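Local atomic coordinates of extracellular solute-binding protein family 1 (Alicyclobacillus acidocaldarius subsp. acidocaldarius, PDB entry 4OVJ), a protein that probably captures a solute, perhaps a sugar, outside the cell membrane and hands it to an ABC-type importer, as family 1 solute-binding proteins do. Residues N137-I142 with W185-Y190; D165-V170 with E227-P232; A178-E183 with T246-Q251; K240-P245 with D255-W260; S266-S269 with S274-L277. All coordinates share one frame; numbering follows the deposited sequence.

Contact 1: N137-I142 with W185-Y190; sequences NNYAVI and WQTFGY. With SO4 (sulfate ion), chain B.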
# COMPACT_ATOMS: atom_id res chain seq x y z
N ASN A 137 1.08 -3.72 -0.52
CA ASN A 137 2.06 -2.76 -0.97
C ASN A 137 2.70 -2.12 0.27
O ASN A 137 2.12 -2.10 1.34
CB ASN A 137 1.40 -1.71 -1.84
CG ASN A 137 2.32 -1.07 -2.86
OD1 ASN A 137 3.55 -1.27 -2.89
ND2 ASN A 137 1.72 -0.29 -3.75
N ASN A 138 3.90 -1.59 0.11
CA ASN A 138 4.51 -0.80 1.17
C ASN A 138 5.60 0.10 0.60
O ASN A 138 6.02 -0.08 -0.54
CB ASN A 138 5.06 -1.70 2.28
CG ASN A 138 6.09 -2.68 1.78
OD1 ASN A 138 5.76 -3.83 1.46
ND2 ASN A 138 7.36 -2.26 1.72
N TYR A 139 6.03 1.06 1.40
CA TYR A 139 7.11 1.95 0.99
C TYR A 139 8.45 1.22 0.93
O TYR A 139 8.71 0.30 1.69
CB TYR A 139 7.21 3.12 1.96
CG TYR A 139 6.23 4.23 1.67
CD1 TYR A 139 6.23 4.88 0.45
CD2 TYR A 139 5.33 4.68 2.65
CE1 TYR A 139 5.35 5.92 0.17
CE2 TYR A 139 4.45 5.72 2.38
CZ TYR A 139 4.47 6.33 1.14
OH TYR A 139 3.61 7.35 0.85
N ALA A 140 9.28 1.67 0.00
CA ALA A 140 10.66 1.22 -0.11
C ALA A 140 11.49 2.37 -0.65
O ALA A 140 10.95 3.29 -1.27
CB ALA A 140 10.74 0.06 -1.07
N VAL A 141 12.78 2.31 -0.39
CA VAL A 141 13.74 3.12 -1.12
C VAL A 141 14.18 2.30 -2.32
O VAL A 141 14.68 1.19 -2.17
CB VAL A 141 14.95 3.49 -0.25
CG1 VAL A 141 15.99 4.20 -1.08
CG2 VAL A 141 14.51 4.35 0.92
N ILE A 142 13.94 2.84 -3.50
CA ILE A 142 14.34 2.23 -4.76
C ILE A 142 15.56 3.02 -5.22
O ILE A 142 15.49 4.23 -5.42
CB ILE A 142 13.23 2.30 -5.82
CG1 ILE A 142 11.91 1.76 -5.26
CG2 ILE A 142 13.66 1.53 -7.06
CD1 ILE A 142 10.75 1.76 -6.22
N TRP A 185 1.97 13.76 1.38
CA TRP A 185 1.15 13.52 2.56
C TRP A 185 1.39 12.12 3.12
O TRP A 185 1.52 11.95 4.34
CB TRP A 185 -0.30 13.71 2.15
CG TRP A 185 -1.37 13.61 3.18
CD1 TRP A 185 -2.51 12.88 3.05
CD2 TRP A 185 -1.49 14.32 4.42
NE1 TRP A 185 -3.31 13.07 4.14
CE2 TRP A 185 -2.72 13.95 5.00
CE3 TRP A 185 -0.67 15.21 5.11
CZ2 TRP A 185 -3.15 14.44 6.24
CZ3 TRP A 185 -1.10 15.71 6.33
CH2 TRP A 185 -2.33 15.32 6.88
N GLN A 186 1.49 11.12 2.25
CA GLN A 186 1.67 9.77 2.76
C GLN A 186 3.10 9.49 3.24
O GLN A 186 3.29 8.74 4.20
CB GLN A 186 1.15 8.72 1.77
CG GLN A 186 -0.36 8.80 1.51
CD GLN A 186 -1.22 8.64 2.76
OE1 GLN A 186 -0.82 7.98 3.72
NE2 GLN A 186 -2.40 9.24 2.76
N THR A 187 4.14 10.10 2.65
CA THR A 187 5.46 9.91 3.27
C THR A 187 5.55 10.68 4.59
O THR A 187 6.24 10.25 5.51
CB THR A 187 6.67 10.27 2.39
OG1 THR A 187 6.69 11.67 2.10
CG2 THR A 187 6.69 9.46 1.12
N PHE A 188 4.86 11.81 4.69
CA PHE A 188 4.74 12.46 5.98
C PHE A 188 4.02 11.54 6.99
O PHE A 188 4.39 11.49 8.16
CB PHE A 188 4.06 13.82 5.91
CG PHE A 188 3.91 14.43 7.26
CD1 PHE A 188 5.03 14.71 8.03
CD2 PHE A 188 2.66 14.65 7.81
CE1 PHE A 188 4.91 15.19 9.31
CE2 PHE A 188 2.54 15.15 9.10
CZ PHE A 188 3.66 15.42 9.85
N GLY A 189 3.01 10.80 6.54
CA GLY A 189 2.33 9.84 7.39
C GLY A 189 3.28 8.85 8.04
O GLY A 189 3.16 8.54 9.22
N TYR A 190 4.24 8.38 7.26
CA TYR A 190 5.30 7.49 7.73
C TYR A 190 6.15 8.15 8.82
O TYR A 190 6.33 7.59 9.90
CB TYR A 190 6.15 7.06 6.53
CG TYR A 190 7.34 6.20 6.85
CD1 TYR A 190 7.21 4.84 7.08
CD2 TYR A 190 8.61 6.76 6.90
CE1 TYR A 190 8.33 4.07 7.38
CE2 TYR A 190 9.72 6.00 7.19
CZ TYR A 190 9.58 4.66 7.42
OH TYR A 190 10.67 3.90 7.72
S SO4 B . 2.83 8.87 -2.33
O1 SO4 B . 2.36 10.26 -2.48
O2 SO4 B . 1.75 8.00 -1.78
O3 SO4 B . 3.20 8.33 -3.65
O4 SO4 B . 4.01 8.87 -1.44

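Contact 2: D165-V170 with E227-P232; sequences DILEKV and EGVVPP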
# COMPACT_ATOMS: atom_id res chain seq x y z
N ASP A 165 23.49 11.53 5.30
CA ASP A 165 24.95 11.47 5.10
C ASP A 165 25.31 10.67 3.86
O ASP A 165 26.19 11.06 3.07
CB ASP A 165 25.61 10.86 6.33
CG ASP A 165 27.05 11.29 6.49
OD1 ASP A 165 27.28 12.48 6.80
OD2 ASP A 165 27.95 10.44 6.31
N ILE A 166 24.64 9.54 3.67
CA ILE A 166 24.85 8.71 2.49
C ILE A 166 24.49 9.48 1.21
O ILE A 166 25.24 9.47 0.25
CB ILE A 166 24.07 7.38 2.58
CG1 ILE A 166 24.70 6.48 3.66
CG2 ILE A 166 24.05 6.69 1.24
CD1 ILE A 166 23.77 5.43 4.23
N LEU A 167 23.34 10.16 1.23
CA LEU A 167 22.91 10.94 0.08
C LEU A 167 23.95 12.01 -0.27
O LEU A 167 24.28 12.21 -1.45
CB LEU A 167 21.55 11.59 0.35
CG LEU A 167 20.34 10.67 0.50
CD1 LEU A 167 19.11 11.53 0.74
CD2 LEU A 167 20.16 9.80 -0.73
N GLU A 168 24.47 12.69 0.74
CA GLU A 168 25.52 13.69 0.51
C GLU A 168 26.73 13.07 -0.17
O GLU A 168 27.28 13.65 -1.11
CB GLU A 168 25.90 14.39 1.81
CG GLU A 168 24.81 15.33 2.32
CD GLU A 168 25.11 15.93 3.69
OE1 GLU A 168 26.10 16.67 3.83
OE2 GLU A 168 24.33 15.67 4.63
N LYS A 169 27.14 11.88 0.28
CA LYS A 169 28.30 11.19 -0.30
C LYS A 169 28.05 10.76 -1.74
O LYS A 169 28.93 10.90 -2.59
CB LYS A 169 28.69 9.99 0.56
CG LYS A 169 29.18 10.36 1.95
CD LYS A 169 30.59 10.95 1.93
CE LYS A 169 31.20 10.93 3.32
NZ LYS A 169 32.62 11.40 3.33
N VAL A 170 26.86 10.25 -2.02
CA VAL A 170 26.50 9.86 -3.39
C VAL A 170 26.53 11.08 -4.31
O VAL A 170 27.12 11.04 -5.39
CB VAL A 170 25.13 9.16 -3.43
CG1 VAL A 170 24.73 8.86 -4.87
CG2 VAL A 170 25.17 7.87 -2.63
N GLU A 227 21.70 21.66 0.22
CA GLU A 227 22.97 21.04 -0.14
C GLU A 227 23.00 20.51 -1.58
O GLU A 227 24.03 19.99 -2.02
CB GLU A 227 23.27 19.87 0.81
CG GLU A 227 23.07 20.15 2.30
CD GLU A 227 24.34 20.33 3.09
OE1 GLU A 227 25.43 20.52 2.48
OE2 GLU A 227 24.25 20.31 4.34
N GLY A 228 21.89 20.61 -2.31
CA GLY A 228 21.84 20.17 -3.71
C GLY A 228 21.75 18.67 -3.89
O GLY A 228 21.98 18.15 -4.98
N VAL A 229 21.37 17.97 -2.83
CA VAL A 229 21.37 16.52 -2.81
C VAL A 229 20.05 15.93 -3.36
O VAL A 229 20.02 14.80 -3.86
CB VAL A 229 21.65 16.06 -1.37
CG1 VAL A 229 21.51 14.58 -1.25
CG2 VAL A 229 23.05 16.51 -0.97
N VAL A 230 18.97 16.68 -3.22
CA VAL A 230 17.68 16.36 -3.87
C VAL A 230 17.32 17.54 -4.77
O VAL A 230 17.89 18.62 -4.62
CB VAL A 230 16.56 16.06 -2.83
CG1 VAL A 230 17.00 14.96 -1.86
CG2 VAL A 230 16.17 17.32 -2.09
N PRO A 231 16.39 17.34 -5.71
CA PRO A 231 16.14 18.40 -6.69
C PRO A 231 15.50 19.62 -6.07
O PRO A 231 14.86 19.52 -5.03
CB PRO A 231 15.19 17.75 -7.70
CG PRO A 231 15.28 16.28 -7.43
CD PRO A 231 15.56 16.16 -5.97
N PRO A 232 15.66 20.80 -6.71
CA PRO A 232 14.96 22.01 -6.25
C PRO A 232 13.45 21.92 -6.53
O PRO A 232 13.01 21.08 -7.32
CB PRO A 232 15.60 23.10 -7.08
CG PRO A 232 16.07 22.43 -8.32
CD PRO A 232 16.48 21.04 -7.91

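Contact 3: A178-E183 with T246-Q251; sequences AENDDE and TDPMVQ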
# COMPACT_ATOMS: atom_id res chain seq x y z
N ALA A 178 20.94 12.65 -5.45
CA ALA A 178 21.04 11.31 -4.89
C ALA A 178 19.67 10.67 -4.68
O ALA A 178 19.54 9.46 -4.74
CB ALA A 178 21.82 11.33 -3.58
N GLU A 179 18.66 11.50 -4.43
CA GLU A 179 17.27 11.05 -4.31
C GLU A 179 16.34 12.15 -4.77
O GLU A 179 16.71 13.31 -4.76
CB GLU A 179 16.94 10.69 -2.85
CG GLU A 179 15.58 10.02 -2.63
CD GLU A 179 15.24 9.81 -1.16
OE1 GLU A 179 16.16 9.73 -0.35
OE2 GLU A 179 14.04 9.70 -0.81
N ASN A 180 15.13 11.77 -5.15
CA ASN A 180 14.05 12.72 -5.36
C ASN A 180 13.69 13.39 -4.04
O ASN A 180 13.98 12.86 -2.96
CB ASN A 180 12.82 12.01 -5.90
CG ASN A 180 12.96 11.51 -7.32
OD1 ASN A 180 14.04 11.52 -7.94
ND2 ASN A 180 11.85 11.05 -7.86
N ASP A 181 13.03 14.54 -4.12
CA ASP A 181 12.50 15.18 -2.93
C ASP A 181 11.15 14.51 -2.68
O ASP A 181 10.14 14.89 -3.28
CB ASP A 181 12.37 16.69 -3.16
CG ASP A 181 11.92 17.44 -1.92
OD1 ASP A 181 11.38 16.78 -0.99
OD2 ASP A 181 12.08 18.69 -1.90
N ASP A 182 11.15 13.51 -1.81
CA ASP A 182 10.03 12.58 -1.67
C ASP A 182 9.09 13.00 -0.55
O ASP A 182 8.75 12.23 0.35
CB ASP A 182 10.56 11.16 -1.49
CG ASP A 182 11.15 10.62 -2.76
OD1 ASP A 182 10.48 10.74 -3.80
OD2 ASP A 182 12.27 10.07 -2.75
N GLU A 183 8.66 14.25 -0.63
CA GLU A 183 7.68 14.79 0.28
C GLU A 183 6.27 14.69 -0.30
O GLU A 183 5.99 15.18 -1.39
CB GLU A 183 7.98 16.24 0.62
CG GLU A 183 9.22 16.42 1.48
CD GLU A 183 9.62 17.87 1.58
OE1 GLU A 183 10.37 18.35 0.70
OE2 GLU A 183 9.19 18.54 2.55
N THR A 246 8.50 12.39 -16.52
CA THR A 246 8.88 13.57 -15.76
C THR A 246 9.58 13.30 -14.42
O THR A 246 10.00 14.23 -13.75
CB THR A 246 7.65 14.44 -15.46
OG1 THR A 246 6.70 13.66 -14.72
CG2 THR A 246 7.03 14.94 -16.74
N ASP A 247 9.66 12.03 -14.03
CA ASP A 247 10.33 11.61 -12.80
C ASP A 247 11.84 11.71 -13.03
O ASP A 247 12.36 11.10 -13.97
CB ASP A 247 9.91 10.17 -12.48
CG ASP A 247 10.52 9.63 -11.20
OD1 ASP A 247 11.53 10.19 -10.68
OD2 ASP A 247 9.99 8.59 -10.72
N PRO A 248 12.57 12.49 -12.19
CA PRO A 248 14.02 12.61 -12.44
C PRO A 248 14.78 11.29 -12.42
O PRO A 248 15.86 11.20 -13.03
CB PRO A 248 14.53 13.50 -11.30
CG PRO A 248 13.36 13.96 -10.54
CD PRO A 248 12.11 13.34 -11.08
N MSE A 249 14.25 10.29 -11.74
CA MSE A 249 14.90 8.98 -11.76
C MSE A 249 14.82 8.36 -13.14
O MSE A 249 15.79 7.79 -13.63
CB MSE A 249 14.30 8.08 -10.70
CG MSE A 249 15.37 7.07 -10.36
SE MSE A 249 14.79 6.05 -8.82
CE MSE A 249 16.30 4.82 -8.98
N VAL A 250 13.67 8.49 -13.78
CA VAL A 250 13.48 8.02 -15.16
C VAL A 250 14.38 8.78 -16.14
O VAL A 250 14.87 8.21 -17.13
CB VAL A 250 11.99 8.12 -15.57
CG1 VAL A 250 11.78 7.81 -17.03
CG2 VAL A 250 11.15 7.18 -14.70
N GLN A 251 14.64 10.05 -15.85
CA GLN A 251 15.50 10.88 -16.69
C GLN A 251 16.99 10.66 -16.44
O GLN A 251 17.83 11.23 -17.15
CB GLN A 251 15.17 12.35 -16.46
CG GLN A 251 13.73 12.70 -16.77
CD GLN A 251 13.43 14.14 -16.44
OE1 GLN A 251 14.29 14.88 -15.98
NE2 GLN A 251 12.20 14.54 -16.70

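Contact 4: K240-P245 with D255-W260; sequences KQTADP and DAELTW. With SO4 (sulfate ion), chain B.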
# COMPACT_ATOMS: atom_id res chain seq x y z
N LYS A 240 4.87 14.50 -12.67
CA LYS A 240 3.44 14.14 -12.72
C LYS A 240 3.11 12.94 -11.85
O LYS A 240 2.13 12.95 -11.13
CB LYS A 240 3.03 13.88 -14.17
CG LYS A 240 3.16 15.09 -15.07
CD LYS A 240 2.78 14.76 -16.50
CE LYS A 240 3.23 15.83 -17.50
NZ LYS A 240 3.22 15.24 -18.86
N GLN A 241 3.92 11.89 -11.93
CA GLN A 241 3.72 10.67 -11.14
C GLN A 241 5.05 9.97 -11.05
O GLN A 241 5.90 10.11 -11.92
CB GLN A 241 2.69 9.76 -11.83
CG GLN A 241 2.32 8.49 -11.06
CD GLN A 241 1.37 8.75 -9.90
OE1 GLN A 241 1.72 8.55 -8.73
NE2 GLN A 241 0.16 9.20 -10.22
N THR A 242 5.24 9.18 -10.00
CA THR A 242 6.37 8.27 -9.95
C THR A 242 6.41 7.42 -11.21
O THR A 242 5.37 6.90 -11.66
CB THR A 242 6.28 7.37 -8.71
OG1 THR A 242 6.41 8.19 -7.55
CG2 THR A 242 7.36 6.31 -8.71
N ALA A 243 7.60 7.27 -11.78
CA ALA A 243 7.86 6.41 -12.93
C ALA A 243 7.38 7.00 -14.26
O ALA A 243 7.60 6.39 -15.30
CB ALA A 243 7.30 5.01 -12.70
N ASP A 244 6.77 8.19 -14.22
CA ASP A 244 6.43 8.97 -15.42
C ASP A 244 7.72 9.45 -16.05
O ASP A 244 8.73 9.58 -15.36
CB ASP A 244 5.59 10.20 -14.99
CG ASP A 244 4.95 10.93 -16.15
OD1 ASP A 244 3.92 10.43 -16.66
OD2 ASP A 244 5.48 12.01 -16.56
N PRO A 245 7.71 9.77 -17.36
CA PRO A 245 8.91 10.41 -17.94
C PRO A 245 9.38 11.70 -17.25
O PRO A 245 10.54 12.04 -17.36
CB PRO A 245 8.47 10.72 -19.37
CG PRO A 245 7.45 9.69 -19.68
CD PRO A 245 6.70 9.47 -18.39
N ASP A 255 19.19 9.39 -8.40
CA ASP A 255 19.63 8.01 -8.21
C ASP A 255 18.80 7.20 -7.23
O ASP A 255 19.13 6.04 -6.98
CB ASP A 255 21.13 8.00 -7.86
CG ASP A 255 22.01 8.37 -9.06
OD1 ASP A 255 21.51 8.29 -10.21
OD2 ASP A 255 23.18 8.75 -8.88
N ALA A 256 17.71 7.76 -6.71
CA ALA A 256 16.85 7.03 -5.77
C ALA A 256 15.52 7.71 -5.60
O ALA A 256 15.39 8.91 -5.83
CB ALA A 256 17.51 6.90 -4.39
N GLU A 257 14.56 6.94 -5.11
CA GLU A 257 13.23 7.44 -4.83
C GLU A 257 12.60 6.60 -3.72
O GLU A 257 12.69 5.36 -3.76
CB GLU A 257 12.44 7.35 -6.13
CG GLU A 257 11.07 7.93 -6.09
CD GLU A 257 10.48 8.09 -7.48
OE1 GLU A 257 11.06 7.63 -8.53
OE2 GLU A 257 9.42 8.71 -7.52
N LEU A 258 12.02 7.27 -2.73
CA LEU A 258 11.25 6.66 -1.67
C LEU A 258 9.81 6.64 -2.16
O LEU A 258 9.20 7.70 -2.31
CB LEU A 258 11.34 7.49 -0.38
CG LEU A 258 10.34 7.15 0.72
CD1 LEU A 258 10.57 5.73 1.20
CD2 LEU A 258 10.44 8.15 1.87
N THR A 259 9.29 5.46 -2.46
CA THR A 259 7.95 5.36 -3.02
C THR A 259 7.40 3.96 -2.77
O THR A 259 8.03 3.15 -2.09
CB THR A 259 7.95 5.66 -4.52
OG1 THR A 259 6.60 5.70 -5.02
CG2 THR A 259 8.76 4.62 -5.27
N TRP A 260 6.22 3.68 -3.31
CA TRP A 260 5.64 2.36 -3.16
C TRP A 260 6.44 1.32 -3.92
O TRP A 260 6.86 1.54 -5.07
CB TRP A 260 4.18 2.37 -3.61
CG TRP A 260 3.40 3.29 -2.76
CD1 TRP A 260 3.15 4.63 -3.00
CD2 TRP A 260 2.83 2.99 -1.49
NE1 TRP A 260 2.43 5.16 -1.94
CE2 TRP A 260 2.22 4.18 -1.01
CE3 TRP A 260 2.76 1.83 -0.71
CZ2 TRP A 260 1.55 4.23 0.21
CZ3 TRP A 260 2.09 1.89 0.51
CH2 TRP A 260 1.49 3.08 0.96
S SO4 B . 2.83 8.87 -2.33
O1 SO4 B . 2.36 10.26 -2.48
O2 SO4 B . 1.75 8.00 -1.78
O3 SO4 B . 3.20 8.33 -3.65
O4 SO4 B . 4.01 8.87 -1.44
O HOH W 1 5.42 8.08 -4.96

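Contact 5: S266-S269 with S274-L277; sequences SLQS and SLAL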
# COMPACT_ATOMS: atom_id res chain seq x y z
N SER A 266 7.87 -0.95 -13.04
CA SER A 266 7.78 0.15 -14.00
C SER A 266 9.10 0.90 -14.14
O SER A 266 9.55 1.15 -15.24
CB SER A 266 6.69 1.15 -13.59
OG SER A 266 5.43 0.54 -13.60
N LEU A 267 9.70 1.27 -13.01
CA LEU A 267 10.96 2.01 -13.05
C LEU A 267 12.04 1.20 -13.74
O LEU A 267 12.77 1.71 -14.58
CB LEU A 267 11.43 2.38 -11.64
CG LEU A 267 10.63 3.50 -11.01
CD1 LEU A 267 10.92 3.54 -9.53
CD2 LEU A 267 10.92 4.85 -11.66
N GLN A 268 12.16 -0.07 -13.39
CA GLN A 268 13.23 -0.87 -13.96
C GLN A 268 13.07 -1.04 -15.47
O GLN A 268 14.06 -1.10 -16.19
CB GLN A 268 13.34 -2.24 -13.28
CG GLN A 268 14.55 -3.05 -13.73
CD GLN A 268 15.87 -2.42 -13.31
OE1 GLN A 268 16.38 -2.70 -12.22
NE2 GLN A 268 16.43 -1.57 -14.16
N SER A 269 11.82 -1.09 -15.94
CA SER A 269 11.53 -1.19 -17.38
C SER A 269 11.98 0.02 -18.19
O SER A 269 12.11 -0.06 -19.41
CB SER A 269 10.02 -1.43 -17.63
OG SER A 269 9.28 -0.22 -17.49
N SER A 274 20.75 -1.12 -12.91
CA SER A 274 20.12 -2.04 -11.97
C SER A 274 19.64 -1.32 -10.73
O SER A 274 20.39 -0.59 -10.08
CB SER A 274 21.10 -3.13 -11.58
OG SER A 274 21.50 -3.84 -12.73
N LEU A 275 18.37 -1.56 -10.40
CA LEU A 275 17.76 -0.99 -9.20
C LEU A 275 17.66 -2.03 -8.09
O LEU A 275 17.46 -3.22 -8.34
CB LEU A 275 16.38 -0.47 -9.53
CG LEU A 275 16.30 0.56 -10.65
CD1 LEU A 275 14.86 1.07 -10.80
CD2 LEU A 275 17.26 1.72 -10.41
N ALA A 276 17.82 -1.55 -6.87
CA ALA A 276 17.69 -2.38 -5.68
C ALA A 276 16.75 -1.68 -4.71
O ALA A 276 16.40 -0.51 -4.89
CB ALA A 276 19.04 -2.64 -5.05
N LEU A 277 16.37 -2.42 -3.69
CA LEU A 277 15.37 -2.00 -2.73
C LEU A 277 15.88 -2.07 -1.30
O LEU A 277 16.55 -3.03 -0.90
CB LEU A 277 14.14 -2.89 -2.86
CG LEU A 277 13.53 -3.01 -4.26
CD1 LEU A 277 12.39 -4.02 -4.28
CD2 LEU A 277 13.04 -1.66 -4.71
O HOH W 2 15.23 -4.18 -10.18

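Contact 1: N137-I142 with W185-Y190
Y139, on the strand that runs through 139-142, faces the first turn of the helix that begins at W185, and the backbones stay well apart, with the CA atoms of Y139 and T187 8.4 Å from each other. One side chain spans this gap. The tyrosine points at the helix and meets it mostly with its hydroxyl end, crossing the side chains of Q186 and T187 at about a right angle. Y139 OH lies 3.0 Å from Q186 CB and 3.7 Å from T187 CG2. It also comes near the backbone N of T187, but the angle is too poor for a bond; that N-H is taken by S184 OG. The hydroxyl instead donates to O4 of a sulfate ion, with 2.8 Å between Y139 OH and O4, and this oxygen sits at the ring edge, in its plane. T187 turns its methyl to the ring because OG1 lies between the backbone N and the carbonyl carbon (chi1 65°), where it bonds Y217 OH and D182 O. W260 stacks on the Y139 ring and also binds the sulfate, as does S184. Aromatic side chains beside polar groups line the ligand clefts of many sugar-binding relatives; the sulfate, probably from the crystallisation liquor, may lie in such a site.

Contact 2: D165-V170 with E227-P232
V229 meets the helix containing 165-170 with both of its methyl groups. CG1 presses against L167 CB at 3.4 Å, tighter than usual for two carbons, while CG2 rests on E168, 3.9 Å from CG. The division follows from the valine rotamer: with CG1 anti to the backbone N (chi1 174°) and CG2 beside it, the two branches straddle neighbouring residues of the helix. The side chains of E168 and V229 cross at about a right angle, so the aliphatic part of the glutamate passes over a methyl before its chain, extended beyond CG, carries the carboxylate toward E227. There E168 OE1 and E227 OE2 come within 4.1 Å, their carboxylate planes 29° apart.

Behind this first shell, G228 ends helix 211-226 in a Schellman motif, its positive phi (77°) turning the chain so that V229 follows directly. A backbone bond between V229 and A178 also holds the loop, and L167 also packs on F148 and L224. The contact thus joins helix 160-174 to the loop leaving helix 211-226 mainly through apolar groups. The paired glutamates at its edge probably add some mutual repulsion, which solvent would be expected to screen.

Contact 3: A178-E183 with T246-Q251
N180 reaches from the loop after helix 160-174 toward D247 and P248, its CB pointing at them. From CB, which has CG beside the backbone N (chi1 -71°), the chain leads to an amide whose carbon CG lies 4.1 Å from CG of the P248 ring. The two ends of the amide then part. OD1 runs along the proline, 3.6 Å from P248 CG and a little farther from its CB, and takes its hydrogen bond from S254 OG. ND2 instead donates to D247 OD1 across 3.0 Å; the bond is nearly straight, 168° at the hydrogen, and lies in the amide plane of N180.

The acceptor belongs to an Asx turn: D247 OD1 also receives the backbone N-H of M249, at 2.9 Å from that N, closing the turn at the start of the helical bend 248-251. The two donors come to OD1 from opposite faces of the carboxylate plane, so the oxygen is gripped above and below. Amide and carboxylate planes stand 62° apart, and ND2 comes in from above the carboxylate plane. The other carboxylate oxygen, D247 OD2, accepts from the backbone N of A243. A backbone bond from N180 to A256 fixes the base of the asparagine beside strand 256-260, and the selenium-bearing chain of M249 leads away from the amide.

Contact 4: K240-P245 with D255-W260
T242 projects from its loop onto two residues of strand 256-260, E257 and T259, and is the point where the loop 240-245 meets this strand. The close part of the contact lies along the glutamate. The side chains of T242 and E257 run alongside each other, pointing in opposite senses, and E257 OE2 fits against both branches of the threonine, 3.1 Å from T242 OG1 and 3.4 Å from T242 CG2. The hydroxyl could donate to this carboxylate oxygen or to a water on its other flank. The glutamate gets there with CG anti to the backbone N (chi1 -175°) and the rest of its chain extended.

The threonine is carried forward by a type II beta turn from Q241 to D244, closed by the backbone bond from D244 N to Q241 O, with A243 at the position of positive phi. The strand it faces belongs to the mixed sheet, where it pairs antiparallel with 128-144.

Toward T259 the packing is looser. T242 and T259 reach for each other tip to tip, yet their OG1 atoms remain 3.6 Å apart, and the water bridges them, 2.8 Å from T242 OG1 and 2.7 Å from T259 OG1. The same water donates to O3 of the sulfate, 2.6 Å away. W260 binds another oxygen of the anion: its NE1 donates to sulfate O2 at 2.9 Å in an almost straight bond (173°), the oxygen lying in the plane of the indole at its edge. Y139 and S184 bind this sulfate as well.

Contact 5: S266-S269 with S274-L277
Q268 and L275 lie alongside each other where a short connection leads the chain from helix 263-269 into strand 275-278, a tight helix-loop-strand turn at the central sheet. The two side chains are antiparallel, flank to flank. CG of Q268 stands anti to the backbone N (chi1 -173°) and the chain bends at chi2, which swings the amide back over the leucine. In this pose the carbonyl end faces the strand backbone: L275 N donates to Q268 OE1 across 2.9 Å, lying in the carbonyl plane and on a lone pair, with an angle of 159° at the hydrogen. The same oxygen rests 3.5 Å from L275 CB, so the glutamine both accepts from the N-H and packs on the side chain growing from that residue. Its NE2 is turned to the connection, bonding R273 O and, weakly, M271 O; with both ends of the amide engaged, its rotation is well fixed.

L275 points its CB toward the helix, and its CD1 branch continues to L267, approaching L267 CB to 3.8 Å. This apolar touch is the inner side of the contact, since both leucines also pack on I142 of strand 128-144 and L275 meets M249. On the helix itself, S269 OG donates to S266 O, 2.6 Å away. On the polar side a water donates to two carbonyl oxygens at once, 2.8 Å from Q268 OE1 and 3.0 Å from L275 O.

In the fold
Contacts 1, 3 and 4 are buried, whereas contacts 2 and 5 are partly buried. Contacts 1, 4 and 5 share the mixed sheet: strand 128-144 lies between strands 256-260 and 275-278, and I142 packs on the leucines of contact 5. Contacts 1 and 4 also share the sulfate, held through aromatic and hydroxyl groups. Contacts 3 and 4, with centres about 6 Å apart, meet at a cluster of acids where D247 OD2 lies 2.6 Å from E257 OE1. Farthest from the chain centre, contact 2 relies on apolar contact and joins contact 3 through V229 and A178. Contact 5 instead combines leucine packing with an amide-to-backbone bond.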